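Long-range contacts in myosin-I heavy chain (Dictyostelium discoideum, PDB 5EJY), which is an actin-based class VII motor with ATPase activity, active in early phagocytosis and adhesion, represented here by the first MyTH4-FERM unit of its tail: residues Ile217-Ser226 with Ile258-Asp266; Ser234-Phe245 with Val302-Phe313. All coordinates share one frame; numbering follows the deposited sequence.

Contact 1 of 2, residues Ile217-Ser226 with Ile258-Asp266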
loop_
_atom_site.group_PDB
_atom_site.type_symbol
_atom_site.label_atom_id
_atom_site.label_comp_id
_atom_site.label_asym_id
_atom_site.label_seq_id
_atom_site.Cartn_x
_atom_site.Cartn_y
_atom_site.Cartn_z
ATOM N N ILE A 217 5.189 -10.759 1.179
ATOM C CA ILE A 217 5.899 -9.534 1.526
ATOM C C ILE A 217 6.311 -9.495 2.996
ATOM O O ILE A 217 5.947 -10.378 3.790
ATOM C CB ILE A 217 5.034 -8.261 1.213
ATOM C CG1 ILE A 217 3.807 -8.180 2.126
ATOM C CG2 ILE A 217 4.573 -8.263 -0.249
ATOM C CD1 ILE A 217 2.984 -6.875 1.918
ATOM N N ASP A 218 7.075 -8.468 3.359
ATOM C CA ASP A 218 7.365 -8.230 4.766
ATOM C C ASP A 218 6.885 -6.861 5.216
ATOM O O ASP A 218 6.316 -6.089 4.413
ATOM C CB ASP A 218 8.843 -8.523 5.137
ATOM C CG ASP A 218 9.833 -7.503 4.584
ATOM O OD1 ASP A 218 9.447 -6.387 4.180
ATOM O OD2 ASP A 218 11.048 -7.826 4.568
ATOM N N SER A 219 7.071 -6.568 6.502
ATOM C CA SER A 219 6.537 -5.323 7.069
ATOM C C SER A 219 7.034 -4.067 6.361
ATOM O O SER A 219 6.339 -3.044 6.345
ATOM C CB SER A 219 6.906 -5.230 8.555
ATOM O OG SER A 219 6.395 -6.361 9.242
ATOM N N ALA A 220 8.238 -4.135 5.801
ATOM C CA ALA A 220 8.875 -2.963 5.182
ATOM C C ALA A 220 8.649 -2.865 3.675
ATOM O O ALA A 220 9.134 -1.931 3.039
ATOM C CB ALA A 220 10.365 -2.964 5.468
ATOM N N THR A 221 7.906 -3.807 3.106
ATOM C CA THR A 221 7.720 -3.863 1.654
ATOM C C THR A 221 6.951 -2.651 1.127
ATOM O O THR A 221 5.866 -2.334 1.611
ATOM C CB THR A 221 7.013 -5.161 1.222
ATOM O OG1 THR A 221 7.881 -6.270 1.489
ATOM C CG2 THR A 221 6.692 -5.129 -0.289
ATOM N N THR A 222 7.529 -1.964 0.148
ATOM C CA THR A 222 6.909 -0.754 -0.378
ATOM C C THR A 222 6.033 -1.019 -1.588
ATOM O O THR A 222 6.065 -2.098 -2.170
ATOM C CB THR A 222 7.966 0.276 -0.788
ATOM O OG1 THR A 222 8.803 -0.305 -1.791
ATOM C CG2 THR A 222 8.809 0.677 0.425
ATOM N N CYS A 223 5.250 -0.013 -1.966
ATOM C CA CYS A 223 4.455 -0.112 -3.176
ATOM C C CYS A 223 5.355 -0.331 -4.399
ATOM O O CYS A 223 5.054 -1.127 -5.283
ATOM C CB CYS A 223 3.607 1.150 -3.338
ATOM S SG CYS A 223 2.485 1.038 -4.733
ATOM N N GLN A 224 6.473 0.381 -4.448
ATOM C CA GLN A 224 7.393 0.234 -5.568
ATOM C C GLN A 224 8.009 -1.169 -5.670
ATOM O O GLN A 224 8.078 -1.741 -6.759
ATOM C CB GLN A 224 8.469 1.321 -5.523
ATOM C CG GLN A 224 9.441 1.288 -6.684
ATOM C CD GLN A 224 10.346 2.520 -6.716
ATOM O OE1 GLN A 224 10.121 3.484 -5.994
ATOM N NE2 GLN A 224 11.366 2.486 -7.562
ATOM N N GLU A 225 8.442 -1.739 -4.544
ATOM C CA GLU A 225 8.978 -3.104 -4.560
ATOM C C GLU A 225 7.944 -4.088 -5.058
ATOM O O GLU A 225 8.231 -4.957 -5.884
ATOM C CB GLU A 225 9.436 -3.539 -3.160
ATOM C CG GLU A 225 10.748 -2.945 -2.739
ATOM C CD GLU A 225 11.113 -3.282 -1.307
ATOM O OE1 GLU A 225 10.219 -3.656 -0.509
ATOM O OE2 GLU A 225 12.311 -3.162 -0.981
ATOM N N SER A 226 6.733 -3.965 -4.537
ATOM C CA SER A 226 5.674 -4.901 -4.901
ATOM C C SER A 226 5.186 -4.728 -6.336
ATOM O O SER A 226 4.811 -5.707 -6.991
ATOM C CB SER A 226 4.501 -4.782 -3.937
ATOM O OG SER A 226 4.744 -5.581 -2.800
ATOM N N ILE A 258 -1.370 4.781 -3.967
ATOM C CA ILE A 258 -0.410 4.427 -2.925
ATOM C C ILE A 258 0.957 4.938 -3.383
ATOM O O ILE A 258 1.411 4.594 -4.471
ATOM C CB ILE A 258 -0.365 2.896 -2.699
ATOM C CG1 ILE A 258 -1.723 2.361 -2.215
ATOM C CG2 ILE A 258 0.733 2.533 -1.685
ATOM C CD1 ILE A 258 -1.790 0.798 -2.171
ATOM N N ALA A 259 1.610 5.770 -2.579
ATOM C CA ALA A 259 2.920 6.305 -2.965
ATOM C C ALA A 259 3.987 5.207 -3.059
ATOM O O ALA A 259 3.893 4.193 -2.377
ATOM C CB ALA A 259 3.364 7.389 -1.998
ATOM N N PRO A 260 5.015 5.424 -3.893
ATOM C CA PRO A 260 6.023 4.383 -4.128
ATOM C C PRO A 260 6.703 3.926 -2.853
ATOM O O PRO A 260 6.992 2.740 -2.740
ATOM C CB PRO A 260 7.036 5.078 -5.043
ATOM C CG PRO A 260 6.219 6.088 -5.791
ATOM C CD PRO A 260 5.228 6.602 -4.760
ATOM N N THR A 261 6.944 4.835 -1.908
ATOM C CA THR A 261 7.652 4.465 -0.681
ATOM C C THR A 261 6.704 4.053 0.448
ATOM O O THR A 261 7.152 3.662 1.522
ATOM C CB THR A 261 8.539 5.625 -0.172
ATOM O OG1 THR A 261 7.711 6.747 0.109
ATOM C CG2 THR A 261 9.557 6.024 -1.224
ATOM N N ASP A 262 5.398 4.155 0.220
ATOM C CA ASP A 262 4.437 3.729 1.236
ATOM C C ASP A 262 4.459 2.198 1.390
ATOM O O ASP A 262 4.746 1.470 0.435
ATOM C CB ASP A 262 3.031 4.182 0.878
ATOM C CG ASP A 262 2.750 5.624 1.285
ATOM O OD1 ASP A 262 3.670 6.344 1.710
ATOM O OD2 ASP A 262 1.591 6.031 1.170
ATOM N N LYS A 263 4.155 1.720 2.590
ATOM C CA LYS A 263 4.257 0.287 2.900
ATOM C C LYS A 263 2.908 -0.391 2.720
ATOM O O LYS A 263 1.904 0.076 3.252
ATOM C CB LYS A 263 4.723 0.087 4.343
ATOM C CG LYS A 263 6.237 0.255 4.556
ATOM C CD LYS A 263 6.655 1.697 4.394
ATOM C CE LYS A 263 8.185 1.835 4.382
ATOM N NZ LYS A 263 8.536 3.292 4.151
ATOM N N LEU A 264 2.876 -1.492 1.982
ATOM C CA LEU A 264 1.601 -2.182 1.790
ATOM C C LEU A 264 1.011 -2.669 3.102
ATOM O O LEU A 264 -0.204 -2.691 3.251
ATOM C CB LEU A 264 1.704 -3.341 0.789
ATOM C CG LEU A 264 2.134 -3.021 -0.646
ATOM C CD1 LEU A 264 1.925 -4.251 -1.548
ATOM C CD2 LEU A 264 1.391 -1.829 -1.202
ATOM N N CYS A 265 1.853 -3.070 4.059
ATOM C CA CYS A 265 1.317 -3.472 5.360
ATOM C C CYS A 265 0.580 -2.335 6.090
ATOM O O CYS A 265 -0.359 -2.596 6.853
ATOM C CB CYS A 265 2.404 -4.078 6.252
ATOM S SG CYS A 265 2.882 -5.750 5.743
ATOM N N ASP A 266 0.990 -1.092 5.862
ATOM C CA ASP A 266 0.251 0.040 6.434
ATOM C C ASP A 266 -1.177 0.101 5.863
ATOM O O ASP A 266 -2.122 0.508 6.546
ATOM C CB ASP A 266 0.974 1.375 6.174
ATOM C CG ASP A 266 2.147 1.610 7.129
ATOM O OD1 ASP A 266 2.222 0.928 8.172
ATOM O OD2 ASP A 266 2.987 2.494 6.837
HETATM O O HOH W 1 4.665 -3.355 3.804
#
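Leu264 and Cys223 bury the most surface here; Leu264 meets the other segment with both methyls and CB, Cys223 with CB and SG. Leu264 forks around the start of helix 223-233: CD1 lies 3.4 Å from Ser226 OG, while CD2 packs 4.0 Å from Cys223 CA. Behind the fork, Ile217 crosses at about a right angle and sets CD1 against Leu264 CB. With SG anti to its own backbone N (chi1 -175°), Cys223 turns its sulfur toward Ile258, whose CG2 also packs 3.6 Å from Cys223 CB. Its backbone is held as well, Cys223 N donating to Asp262 O at 2.9 Å, almost in line with the carbonyl. Both helix starts lie in the ubiquitin-like first lobe of the FERM domain, where a lone beta bridge, Thr222 with Lys263, joins the segments leading into them. Thr222 is the N-cap, forming a capping box with Glu225. Pro260, next in buried surface, offers a carbonyl lone pair to Gln224 N at 3.0 Å, and Gln224 OE1 reaches its CB. Further along, Leu264 N donates to Thr221 O at 3.1 Å, and a water that accepts from Cys265 N also lies 2.7 Å from Thr221 O.

Contact 2 of 2, residues Ser234-Phe245 with Val302-Phe313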
loop_
_atom_site.group_PDB
_atom_site.type_symbol
_atom_site.label_atom_id
_atom_site.label_comp_id
_atom_site.label_asym_id
_atom_site.label_seq_id
_atom_site.Cartn_x
_atom_site.Cartn_y
_atom_site.Cartn_z
ATOM N N SER A 234 4.505 -11.211 -13.792
ATOM C CA SER A 234 3.562 -11.235 -14.916
ATOM C C SER A 234 4.298 -11.243 -16.244
ATOM O O SER A 234 3.674 -11.258 -17.298
ATOM C CB SER A 234 2.650 -10.000 -14.868
ATOM O OG SER A 234 2.005 -9.904 -13.614
ATOM N N ARG A 235 5.628 -11.206 -16.179
ATOM C CA ARG A 235 6.495 -11.161 -17.354
ATOM C C ARG A 235 6.345 -9.875 -18.174
ATOM O O ARG A 235 6.487 -9.878 -19.398
ATOM C CB ARG A 235 6.284 -12.398 -18.239
ATOM C CG ARG A 235 6.166 -13.693 -17.441
ATOM C CD ARG A 235 6.486 -14.918 -18.312
ATOM N NE ARG A 235 6.261 -16.176 -17.600
ATOM C CZ ARG A 235 7.158 -16.764 -16.813
ATOM N NH1 ARG A 235 8.353 -16.204 -16.628
ATOM N NH2 ARG A 235 6.861 -17.913 -16.210
ATOM N N MET A 236 6.061 -8.772 -17.489
ATOM C CA MET A 236 6.087 -7.458 -18.108
ATOM C C MET A 236 7.513 -6.943 -18.009
ATOM O O MET A 236 8.377 -7.624 -17.461
ATOM C CB MET A 236 5.141 -6.516 -17.341
ATOM C CG MET A 236 3.732 -7.047 -17.272
ATOM S SD MET A 236 2.706 -6.433 -15.906
ATOM C CE MET A 236 2.990 -4.668 -16.026
ATOM N N ARG A 237 7.770 -5.735 -18.506
ATOM C CA ARG A 237 9.035 -5.090 -18.197
ATOM C C ARG A 237 9.152 -5.076 -16.684
ATOM O O ARG A 237 8.170 -4.828 -15.983
ATOM C CB ARG A 237 9.102 -3.670 -18.756
ATOM C CG ARG A 237 9.391 -3.615 -20.245
ATOM C CD ARG A 237 9.366 -2.174 -20.726
ATOM N NE ARG A 237 8.005 -1.634 -20.748
ATOM C CZ ARG A 237 7.706 -0.372 -21.033
ATOM N NH1 ARG A 237 8.671 0.501 -21.297
ATOM N NH2 ARG A 237 6.439 0.022 -21.044
ATOM N N VAL A 238 10.341 -5.358 -16.168
ATOM C CA VAL A 238 10.450 -5.625 -14.735
ATOM C C VAL A 238 10.417 -4.362 -13.866
ATOM O O VAL A 238 10.155 -4.439 -12.666
ATOM C CB VAL A 238 11.686 -6.506 -14.371
ATOM C CG1 VAL A 238 11.617 -7.856 -15.091
ATOM C CG2 VAL A 238 12.987 -5.771 -14.672
ATOM N N ASN A 239 10.668 -3.202 -14.460
ATOM C CA ASN A 239 10.743 -1.984 -13.670
ATOM C C ASN A 239 9.432 -1.216 -13.776
ATOM O O ASN A 239 9.082 -0.735 -14.848
ATOM C CB ASN A 239 11.909 -1.111 -14.138
ATOM C CG ASN A 239 12.182 0.058 -13.203
ATOM O OD1 ASN A 239 11.426 0.318 -12.268
ATOM N ND2 ASN A 239 13.271 0.769 -13.456
ATOM N N SER A 240 8.699 -1.113 -12.672
ATOM C CA SER A 240 7.417 -0.390 -12.687
ATOM C C SER A 240 7.590 1.097 -13.013
ATOM O O SER A 240 6.649 1.762 -13.487
ATOM C CB SER A 240 6.688 -0.565 -11.353
ATOM O OG SER A 240 7.401 0.062 -10.303
ATOM N N LYS A 241 8.785 1.631 -12.776
ATOM C CA LYS A 241 9.047 3.028 -13.152
ATOM C C LYS A 241 9.040 3.180 -14.671
ATOM O O LYS A 241 8.747 4.258 -15.190
ATOM C CB LYS A 241 10.371 3.544 -12.562
ATOM C CG LYS A 241 10.424 3.554 -11.037
ATOM N N GLU A 242 9.367 2.102 -15.385
ATOM C CA GLU A 242 9.315 2.111 -16.846
ATOM C C GLU A 242 7.948 1.743 -17.415
ATOM O O GLU A 242 7.431 2.440 -18.289
ATOM C CB GLU A 242 10.382 1.184 -17.435
ATOM C CG GLU A 242 11.794 1.597 -17.091
ATOM C CD GLU A 242 12.835 0.837 -17.892
ATOM O OE1 GLU A 242 12.541 -0.291 -18.358
ATOM O OE2 GLU A 242 13.951 1.381 -18.057
ATOM N N ASN A 243 7.357 0.657 -16.924
ATOM C CA ASN A 243 6.066 0.214 -17.447
ATOM C C ASN A 243 4.887 1.052 -16.935
ATOM O O ASN A 243 3.799 1.002 -17.497
ATOM C CB ASN A 243 5.830 -1.295 -17.225
ATOM C CG ASN A 243 5.696 -1.672 -15.752
ATOM O OD1 ASN A 243 5.089 -0.947 -14.962
ATOM N ND2 ASN A 243 6.241 -2.833 -15.385
ATOM N N GLY A 244 5.109 1.808 -15.863
ATOM C CA GLY A 244 4.116 2.756 -15.370
ATOM C C GLY A 244 2.995 2.186 -14.520
ATOM O O GLY A 244 2.054 2.901 -14.169
ATOM N N PHE A 245 3.090 0.904 -14.175
ATOM C CA PHE A 245 2.086 0.268 -13.316
ATOM C C PHE A 245 2.386 0.511 -11.838
ATOM O O PHE A 245 3.540 0.659 -11.454
ATOM C CB PHE A 245 2.046 -1.253 -13.556
ATOM C CG PHE A 245 1.256 -1.674 -14.777
ATOM C CD1 PHE A 245 1.688 -1.339 -16.052
ATOM C CD2 PHE A 245 0.095 -2.428 -14.642
ATOM C CE1 PHE A 245 0.993 -1.759 -17.169
ATOM C CE2 PHE A 245 -0.623 -2.846 -15.759
ATOM C CZ PHE A 245 -0.169 -2.514 -17.027
ATOM N N VAL A 302 13.078 -3.535 -26.144
ATOM C CA VAL A 302 12.618 -4.503 -25.158
ATOM C C VAL A 302 11.761 -5.559 -25.840
ATOM O O VAL A 302 11.134 -5.286 -26.864
ATOM C CB VAL A 302 11.784 -3.807 -24.056
ATOM C CG1 VAL A 302 11.352 -2.432 -24.521
ATOM C CG2 VAL A 302 10.554 -4.636 -23.694
ATOM N N PRO A 303 11.728 -6.776 -25.279
ATOM C CA PRO A 303 10.824 -7.767 -25.865
ATOM C C PRO A 303 9.437 -7.181 -26.098
ATOM O O PRO A 303 8.836 -6.586 -25.195
ATOM C CB PRO A 303 10.778 -8.886 -24.807
ATOM C CG PRO A 303 11.560 -8.370 -23.616
ATOM C CD PRO A 303 12.489 -7.323 -24.146
ATOM N N THR A 304 8.949 -7.322 -27.323
ATOM C CA THR A 304 7.584 -6.941 -27.631
ATOM C C THR A 304 6.653 -7.834 -26.821
ATOM O O THR A 304 5.524 -7.451 -26.524
ATOM N N THR A 305 7.132 -9.027 -26.469
ATOM C CA THR A 305 6.325 -9.968 -25.694
ATOM C C THR A 305 5.918 -9.355 -24.347
ATOM O O THR A 305 4.771 -9.476 -23.916
ATOM C CB THR A 305 7.083 -11.283 -25.447
ATOM O OG1 THR A 305 7.452 -11.861 -26.707
ATOM C CG2 THR A 305 6.222 -12.270 -24.648
ATOM N N SER A 306 6.857 -8.689 -23.689
ATOM C CA SER A 306 6.540 -8.017 -22.436
ATOM C C SER A 306 5.577 -6.848 -22.671
ATOM O O SER A 306 4.544 -6.748 -22.009
ATOM C CB SER A 306 7.802 -7.526 -21.749
ATOM O OG SER A 306 8.547 -8.619 -21.253
ATOM N N ILE A 307 5.919 -5.974 -23.614
ATOM C CA ILE A 307 5.067 -4.830 -23.944
ATOM C C ILE A 307 3.638 -5.295 -24.187
ATOM O O ILE A 307 2.679 -4.604 -23.839
ATOM C CB ILE A 307 5.557 -4.089 -25.200
ATOM C CG1 ILE A 307 7.038 -3.732 -25.085
ATOM C CG2 ILE A 307 4.729 -2.820 -25.432
ATOM C CD1 ILE A 307 7.326 -2.596 -24.136
ATOM N N ASN A 308 3.502 -6.474 -24.782
ATOM C CA ASN A 308 2.191 -7.051 -25.070
ATOM C C ASN A 308 1.376 -7.469 -23.840
ATOM O O ASN A 308 0.153 -7.292 -23.817
ATOM C CB ASN A 308 2.308 -8.219 -26.059
ATOM C CG ASN A 308 2.721 -7.771 -27.462
ATOM O OD1 ASN A 308 2.312 -6.713 -27.937
ATOM N ND2 ASN A 308 3.544 -8.579 -28.123
ATOM N N VAL A 309 2.026 -8.041 -22.826
ATOM C CA VAL A 309 1.308 -8.356 -21.585
ATOM C C VAL A 309 0.805 -7.063 -20.928
ATOM O O VAL A 309 -0.326 -7.003 -20.444
ATOM C CB VAL A 309 2.179 -9.126 -20.569
ATOM C CG1 VAL A 309 1.455 -9.245 -19.241
ATOM C CG2 VAL A 309 2.534 -10.516 -21.106
ATOM N N GLU A 310 1.647 -6.040 -20.932
ATOM C CA GLU A 310 1.274 -4.742 -20.379
ATOM C C GLU A 310 0.047 -4.180 -21.085
ATOM O O GLU A 310 -0.887 -3.691 -20.442
ATOM C CB GLU A 310 2.428 -3.757 -20.533
ATOM C CG GLU A 310 3.722 -4.196 -19.840
ATOM C CD GLU A 310 4.872 -3.269 -20.137
ATOM O OE1 GLU A 310 4.629 -2.198 -20.736
ATOM O OE2 GLU A 310 6.023 -3.600 -19.765
ATOM N N ASN A 311 0.060 -4.239 -22.411
ATOM C CA ASN A 311 -1.013 -3.638 -23.199
ATOM C C ASN A 311 -2.351 -4.339 -22.983
ATOM O O ASN A 311 -3.380 -3.686 -22.918
ATOM C CB ASN A 311 -0.638 -3.557 -24.687
ATOM C CG ASN A 311 0.485 -2.566 -24.949
ATOM O OD1 ASN A 311 0.793 -1.721 -24.110
ATOM N ND2 ASN A 311 1.098 -2.661 -26.115
ATOM N N GLU A 312 -2.336 -5.664 -22.844
ATOM C CA GLU A 312 -3.564 -6.413 -22.539
ATOM C C GLU A 312 -4.154 -6.043 -21.178
ATOM O O GLU A 312 -5.372 -5.882 -21.046
ATOM C CB GLU A 312 -3.320 -7.928 -22.599
ATOM C CG GLU A 312 -2.814 -8.417 -23.944
ATOM C CD GLU A 312 -3.867 -8.349 -25.045
ATOM O OE1 GLU A 312 -5.080 -8.352 -24.731
ATOM O OE2 GLU A 312 -3.475 -8.288 -26.232
ATOM N N PHE A 313 -3.307 -5.926 -20.153
ATOM C CA PHE A 313 -3.800 -5.465 -18.857
ATOM C C PHE A 313 -4.446 -4.089 -19.063
ATOM O O PHE A 313 -5.549 -3.815 -18.571
ATOM C CB PHE A 313 -2.660 -5.360 -17.824
ATOM C CG PHE A 313 -2.343 -6.665 -17.102
ATOM C CD1 PHE A 313 -3.340 -7.568 -16.784
ATOM C CD2 PHE A 313 -1.032 -6.960 -16.718
ATOM C CE1 PHE A 313 -3.037 -8.763 -16.112
ATOM C CE2 PHE A 313 -0.727 -8.136 -16.046
ATOM C CZ PHE A 313 -1.730 -9.039 -15.742
HETATM O O HOH W 2 2.878 -0.389 -19.755
#
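Two torsions set up the pairing of Arg237 with Glu310: the arginine chain bends at chi3 (-72°), whereas the glutamate runs extended beyond CG (chi2 174°), and the two side chains cross at about a right angle with their flat ends nearly coplanar, 19° apart. Arg237 grips side-on, NE giving to Glu310 OE2 at 3.0 Å and NH2 to Glu310 OE1 at 2.9 Å, both on syn lone pairs. The anti lone pair of Glu310 OE2 takes Arg237 N, also at 3.0 Å, fixing backbone and side chain with one carboxylate. Ile307 CD1 lies over one guanidinium face, toward its rim; the backbone of Glu242 and Asn243 lies over the opposite one, and Asn297 binds NH1. Were Glu310 an alanine, the guanidinium would probably lose this countercharge and Arg237 N this acceptor. Beside the bridge, Met236 sets CE 3.5 Å above the centre of the Phe245 ring, while its SD meets the Phe313 edge, 5.0 Å from the centroid, a Met-aromatic contact. Phe313 CB in turn packs against Phe245 CE2 at 3.8 Å. The salt bridge and sulfur-aromatic packing thus join the ubiquitin-like lobe to helix 304-322 of the central lobe, an interlobe contact of the FERM domain.

Overall arrangement
Contacts 1 and 2 illustrate how one small lobe can be tied together internally while also holding a neighbour. Their centres are about 20 Å apart, and their segments alternate along the chain, so that helix 223-233 leads from the first segment of contact 1 toward that of contact 2. They meet directly where Gln224 NE2 packs 3.8 Å from Lys241 CG. Contact 1 lies about 5 Å from the centre of the chain, centre to centre, and salt bridges from Asp218 and Glu225 to Arg176 carry its first segment on to helix 161-180 in the MyTH4 domain. Contact 2 lies about 21 Å from that centre. The ubiquitin-like lobe is thereby joined to the MyTH4 domain on the contact 1 side and to the central FERM lobe through contact 2.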